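Acetyl-CoA C-acetyltransferase (Syntrophomonas wolfei subsp. wolfei, PDB 7N7Z) probably catalyses the reversible condensation of two acetyl-CoA molecules to acetoacetyl-CoA and free coenzyme A. Local coordinates at residues B[20-34]-B[116-128]. Numbering follows the deposited sequence.
Sequences RYLGGLASVRANDLA and VTAVESMSNIPYL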
loop_
_atom_site.group_PDB
_atom_site.type_symbol
_atom_site.label_atom_id
_atom_site.label_comp_id
_atom_site.label_asym_id
_atom_site.label_seq_id
_atom_site.Cartn_x
_atom_site.Cartn_y
_atom_site.Cartn_z
ATOM N N ARG B 20 -20.032 10.626 14.017
ATOM C CA ARG B 20 -18.713 11.233 14.086
ATOM C C ARG B 20 -17.732 10.490 13.188
ATOM O O ARG B 20 -17.846 9.281 12.971
ATOM C CB ARG B 20 -18.191 11.219 15.523
ATOM C CG ARG B 20 -18.530 12.452 16.337
ATOM C CD ARG B 20 -18.012 12.309 17.764
ATOM N NE ARG B 20 -18.506 13.363 18.645
ATOM C CZ ARG B 20 -17.760 14.325 19.172
ATOM N NH1 ARG B 20 -16.466 14.425 18.914
ATOM N NH2 ARG B 20 -18.328 15.211 19.986
ATOM N N TYR B 21 -16.757 11.230 12.666
ATOM C CA TYR B 21 -15.647 10.619 11.948
ATOM C C TYR B 21 -15.019 9.531 12.802
ATOM O O TYR B 21 -14.498 9.805 13.887
ATOM C CB TYR B 21 -14.608 11.683 11.590
ATOM C CG TYR B 21 -13.409 11.163 10.829
ATOM C CD1 TYR B 21 -13.566 10.419 9.667
ATOM C CD2 TYR B 21 -12.118 11.429 11.266
ATOM C CE1 TYR B 21 -12.474 9.949 8.968
ATOM C CE2 TYR B 21 -11.018 10.964 10.572
ATOM C CZ TYR B 21 -11.202 10.227 9.423
ATOM O OH TYR B 21 -10.106 9.762 8.730
ATOM N N LEU B 22 -15.082 8.293 12.317
ATOM C CA LEU B 22 -14.570 7.144 13.060
ATOM C C LEU B 22 -15.333 6.953 14.367
ATOM O O LEU B 22 -14.763 6.536 15.378
ATOM C CB LEU B 22 -13.068 7.289 13.327
ATOM C CG LEU B 22 -12.241 7.713 12.109
ATOM C CD1 LEU B 22 -10.823 8.093 12.504
ATOM C CD2 LEU B 22 -12.228 6.602 11.064
ATOM N N GLY B 23 -16.631 7.255 14.351
ATOM C CA GLY B 23 -17.440 7.210 15.553
ATOM C C GLY B 23 -18.485 6.114 15.551
ATOM O O GLY B 23 -18.182 4.952 15.267
ATOM N N GLY B 24 -19.730 6.484 15.859
ATOM C CA GLY B 24 -20.765 5.485 16.063
ATOM C C GLY B 24 -21.067 4.652 14.834
ATOM O O GLY B 24 -21.422 3.475 14.951
ATOM N N LEU B 25 -20.937 5.238 13.645
ATOM C CA LEU B 25 -21.283 4.564 12.401
ATOM C C LEU B 25 -20.061 4.136 11.600
ATOM O O LEU B 25 -20.201 3.737 10.439
ATOM C CB LEU B 25 -22.173 5.468 11.548
ATOM C CG LEU B 25 -23.421 6.016 12.240
ATOM C CD1 LEU B 25 -24.160 6.967 11.311
ATOM C CD2 LEU B 25 -24.332 4.886 12.694
ATOM N N ALA B 26 -18.866 4.200 12.191
ATOM C CA ALA B 26 -17.653 3.851 11.463
ATOM C C ALA B 26 -17.674 2.417 10.952
ATOM O O ALA B 26 -16.956 2.101 9.997
ATOM C CB ALA B 26 -16.431 4.065 12.357
ATOM N N SER B 27 -18.473 1.547 11.563
ATOM C CA SER B 27 -18.555 0.148 11.167
ATOM C C SER B 27 -19.559 -0.097 10.049
ATOM O O SER B 27 -19.667 -1.233 9.576
ATOM C CB SER B 27 -18.932 -0.714 12.376
ATOM O OG SER B 27 -19.970 -0.104 13.122
ATOM N N VAL B 28 -20.292 0.925 9.620
ATOM C CA VAL B 28 -21.357 0.784 8.634
ATOM C C VAL B 28 -20.880 1.418 7.334
ATOM O O VAL B 28 -20.715 2.642 7.250
ATOM C CB VAL B 28 -22.666 1.424 9.117
ATOM C CG1 VAL B 28 -23.833 0.977 8.243
ATOM C CG2 VAL B 28 -22.920 1.070 10.574
ATOM N N ARG B 29 -20.666 0.591 6.315
ATOM C CA ARG B 29 -20.216 1.096 5.028
ATOM C C ARG B 29 -21.317 1.921 4.365
ATOM O O ARG B 29 -22.497 1.838 4.716
ATOM C CB ARG B 29 -19.792 -0.058 4.119
ATOM C CG ARG B 29 -18.692 -0.936 4.708
ATOM C CD ARG B 29 -17.337 -0.238 4.697
ATOM N NE ARG B 29 -16.912 0.123 3.349
ATOM C CZ ARG B 29 -16.408 -0.730 2.466
ATOM N NH1 ARG B 29 -16.253 -2.012 2.753
ATOM N NH2 ARG B 29 -16.050 -0.284 1.265
ATOM N N ALA B 30 -20.906 2.724 3.380
ATOM C CA ALA B 30 -21.818 3.694 2.779
ATOM C C ALA B 30 -23.065 3.021 2.214
ATOM O O ALA B 30 -24.178 3.538 2.364
ATOM C CB ALA B 30 -21.095 4.481 1.685
ATOM N N ASN B 31 -22.902 1.868 1.562
ATOM C CA ASN B 31 -24.040 1.227 0.912
ATOM C C ASN B 31 -25.074 0.742 1.920
ATOM O O ASN B 31 -26.277 0.772 1.636
ATOM C CB ASN B 31 -23.563 0.061 0.046
ATOM C CG ASN B 31 -22.708 0.515 -1.115
ATOM O OD1 ASN B 31 -22.609 1.709 -1.398
ATOM N ND2 ASN B 31 -22.081 -0.437 -1.799
ATOM N N ASP B 32 -24.634 0.291 3.096
ATOM C CA ASP B 32 -25.578 -0.211 4.089
ATOM C C ASP B 32 -26.295 0.922 4.814
ATOM O O ASP B 32 -27.437 0.742 5.253
ATOM C CB ASP B 32 -24.850 -1.119 5.077
ATOM C CG ASP B 32 -24.049 -2.207 4.381
ATOM O OD1 ASP B 32 -24.629 -2.920 3.533
ATOM O OD2 ASP B 32 -22.844 -2.348 4.676
ATOM N N LEU B 33 -25.653 2.085 4.947
ATOM C CA LEU B 33 -26.373 3.267 5.409
ATOM C C LEU B 33 -27.392 3.719 4.371
ATOM O O LEU B 33 -28.519 4.093 4.717
ATOM C CB LEU B 33 -25.397 4.403 5.712
ATOM C CG LEU B 33 -24.565 4.309 6.991
ATOM C CD1 LEU B 33 -23.385 5.267 6.912
ATOM C CD2 LEU B 33 -25.407 4.599 8.221
ATOM N N ALA B 34 -27.007 3.696 3.093
ATOM C CA ALA B 34 -27.932 4.073 2.031
ATOM C C ALA B 34 -29.153 3.164 2.017
ATOM O O ALA B 34 -30.279 3.627 1.799
ATOM C CB ALA B 34 -27.219 4.030 0.679
ATOM N N VAL B 116 -34.013 8.710 -4.774
ATOM C CA VAL B 116 -32.761 9.452 -4.670
ATOM C C VAL B 116 -32.112 9.081 -3.345
ATOM O O VAL B 116 -32.724 9.244 -2.283
ATOM C CB VAL B 116 -32.976 10.970 -4.767
ATOM C CG1 VAL B 116 -31.652 11.705 -4.592
ATOM C CG2 VAL B 116 -33.618 11.332 -6.094
ATOM N N THR B 117 -30.886 8.574 -3.410
ATOM C CA THR B 117 -30.095 8.274 -2.225
ATOM C C THR B 117 -28.869 9.175 -2.206
ATOM O O THR B 117 -28.275 9.455 -3.252
ATOM C CB THR B 117 -29.662 6.805 -2.191
ATOM O OG1 THR B 117 -28.864 6.509 -3.344
ATOM C CG2 THR B 117 -30.876 5.891 -2.163
ATOM N N ALA B 118 -28.503 9.631 -1.012
ATOM C CA ALA B 118 -27.345 10.498 -0.825
ATOM C C ALA B 118 -26.605 10.014 0.411
ATOM O O ALA B 118 -27.187 9.968 1.498
ATOM C CB ALA B 118 -27.765 11.962 -0.675
ATOM N N VAL B 119 -25.335 9.644 0.250
ATOM C CA VAL B 119 -24.604 8.976 1.317
ATOM C C VAL B 119 -23.142 9.389 1.276
ATOM O O VAL B 119 -22.580 9.669 0.211
ATOM C CB VAL B 119 -24.735 7.438 1.214
ATOM C CG1 VAL B 119 -24.087 6.930 -0.069
ATOM C CG2 VAL B 119 -24.108 6.776 2.432
ATOM N N GLU B 120 -22.529 9.422 2.455
ATOM C CA GLU B 120 -21.085 9.594 2.577
ATOM C C GLU B 120 -20.657 8.945 3.884
ATOM O O GLU B 120 -21.045 9.407 4.960
ATOM C CB GLU B 120 -20.690 11.066 2.544
ATOM C CG GLU B 120 -19.240 11.299 2.141
ATOM C CD GLU B 120 -18.951 10.835 0.730
ATOM O OE1 GLU B 120 -19.614 11.334 -0.201
ATOM O OE2 GLU B 120 -18.067 9.971 0.551
ATOM N N SER B 121 -19.876 7.873 3.790
ATOM C CA SER B 121 -19.276 7.221 4.951
ATOM C C SER B 121 -17.796 7.590 4.940
ATOM O O SER B 121 -16.942 6.818 4.500
ATOM C CB SER B 121 -19.495 5.710 4.915
ATOM O OG SER B 121 -18.699 5.058 5.891
ATOM N N MET B 122 -17.497 8.799 5.423
ATOM C CA MET B 122 -16.130 9.299 5.371
ATOM C C MET B 122 -15.203 8.521 6.294
ATOM O O MET B 122 -13.986 8.529 6.078
ATOM C CB MET B 122 -16.088 10.794 5.718
ATOM C CG MET B 122 -17.300 11.589 5.232
ATOM S SD MET B 122 -17.295 13.333 5.700
ATOM C CE MET B 122 -15.821 13.927 4.879
ATOM N N SER B 123 -15.750 7.842 7.303
ATOM C CA SER B 123 -14.937 6.985 8.154
ATOM C C SER B 123 -14.373 5.790 7.399
ATOM O O SER B 123 -13.364 5.221 7.832
ATOM C CB SER B 123 -15.764 6.492 9.343
ATOM O OG SER B 123 -16.330 7.574 10.062
ATOM N N ASN B 124 -14.997 5.396 6.285
ATOM C CA ASN B 124 -14.591 4.212 5.536
ATOM C C ASN B 124 -14.100 4.551 4.132
ATOM O O ASN B 124 -14.104 3.684 3.251
ATOM C CB ASN B 124 -15.747 3.211 5.463
ATOM C CG ASN B 124 -15.982 2.498 6.781
ATOM O OD1 ASN B 124 -15.199 1.635 7.181
ATOM N ND2 ASN B 124 -17.064 2.857 7.463
ATOM N N ILE B 125 -13.678 5.787 3.901
ATOM C CA ILE B 125 -13.027 6.114 2.626
ATOM C C ILE B 125 -11.651 5.455 2.599
ATOM O O ILE B 125 -10.875 5.609 3.558
ATOM C CB ILE B 125 -12.919 7.631 2.454
ATOM C CG1 ILE B 125 -14.312 8.249 2.296
ATOM C CG2 ILE B 125 -12.062 7.971 1.243
ATOM C CD1 ILE B 125 -14.330 9.762 2.417
ATOM N N PRO B 126 -11.304 4.709 1.553
ATOM C CA PRO B 126 -10.005 4.028 1.538
ATOM C C PRO B 126 -8.866 4.999 1.269
ATOM O O PRO B 126 -9.056 6.192 1.016
ATOM C CB PRO B 126 -10.148 3.006 0.405
ATOM C CG PRO B 126 -11.181 3.588 -0.503
ATOM C CD PRO B 126 -12.110 4.396 0.358
ATOM N N TYR B 127 -7.655 4.460 1.358
ATOM C CA TYR B 127 -6.451 5.123 0.884
ATOM C C TYR B 127 -6.094 4.572 -0.492
ATOM O O TYR B 127 -6.445 3.439 -0.832
ATOM C CB TYR B 127 -5.287 4.914 1.856
ATOM C CG TYR B 127 -5.239 5.913 2.994
ATOM C CD1 TYR B 127 -6.314 6.064 3.863
ATOM C CD2 TYR B 127 -4.118 6.703 3.199
ATOM C CE1 TYR B 127 -6.268 6.977 4.903
ATOM C CE2 TYR B 127 -4.062 7.618 4.235
ATOM C CZ TYR B 127 -5.136 7.751 5.083
ATOM O OH TYR B 127 -5.077 8.664 6.112
ATOM N N LEU B 128 -5.388 5.379 -1.280
ATOM C CA LEU B 128 -5.053 5.032 -2.655
ATOM C C LEU B 128 -3.561 4.766 -2.809
ATOM O O LEU B 128 -2.731 5.424 -2.173
ATOM C CB LEU B 128 -5.455 6.150 -3.622
ATOM C CG LEU B 128 -6.803 6.834 -3.415
ATOM C CD1 LEU B 128 -6.869 8.102 -4.253
ATOM C CD2 LEU B 128 -7.946 5.897 -3.758
HETATM O O HOH W 1 -20.263 4.883 8.277
HETATM O O HOH W 2 -15.450 2.748 0.903
#
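Asn124, just after the short 3-10 segment 122-123, reaches into the loop that leads to helix 30-34, where its ND2 donates to Ala26 O (2.6 Å). The donor stands above the carbonyl plane, 45° out of it. The same nitrogen donates to Ser121 OG at 3.2 Å, an acceptor lying in the amide plane, so two bonds fix the rotation of the amide. Arg29, bent at chi2 and chi3, lays CD 3.7 Å from Asn124 CG, its guanidinium plane turned 38° from the amide. With an alanine here in place of Asn124, Ala26 O and Ser121 OG would probably both lose this donor, and Arg29 CD the amide it packs on. Nearby, Ser123 OG, beside its own backbone N, receives a nearly straight bond from Leu22 N (2.7 Å); Asp255 of the adjacent strand is its other partner. Tyr21 brings its ring edge to Met122 O, and its hydroxyl is bonded to the backbone O of Arg137 of the third subunit and to Arg133 NH1 of the second. Deeper in, Ala30 CB packs against Ser121 CB and Val119 CG2 (3.9 Å to the latter). Helix 30-34 runs roughly antiparallel (143°) over strand 116-121, 7.7 Å between axes, a helix-on-sheet layer of the N-terminal thiolase domain; beyond it, the side chain of Met122 comes to about 6 Å from that of His358 and about 9 Å from that of Cys92, both predicted active-site residues.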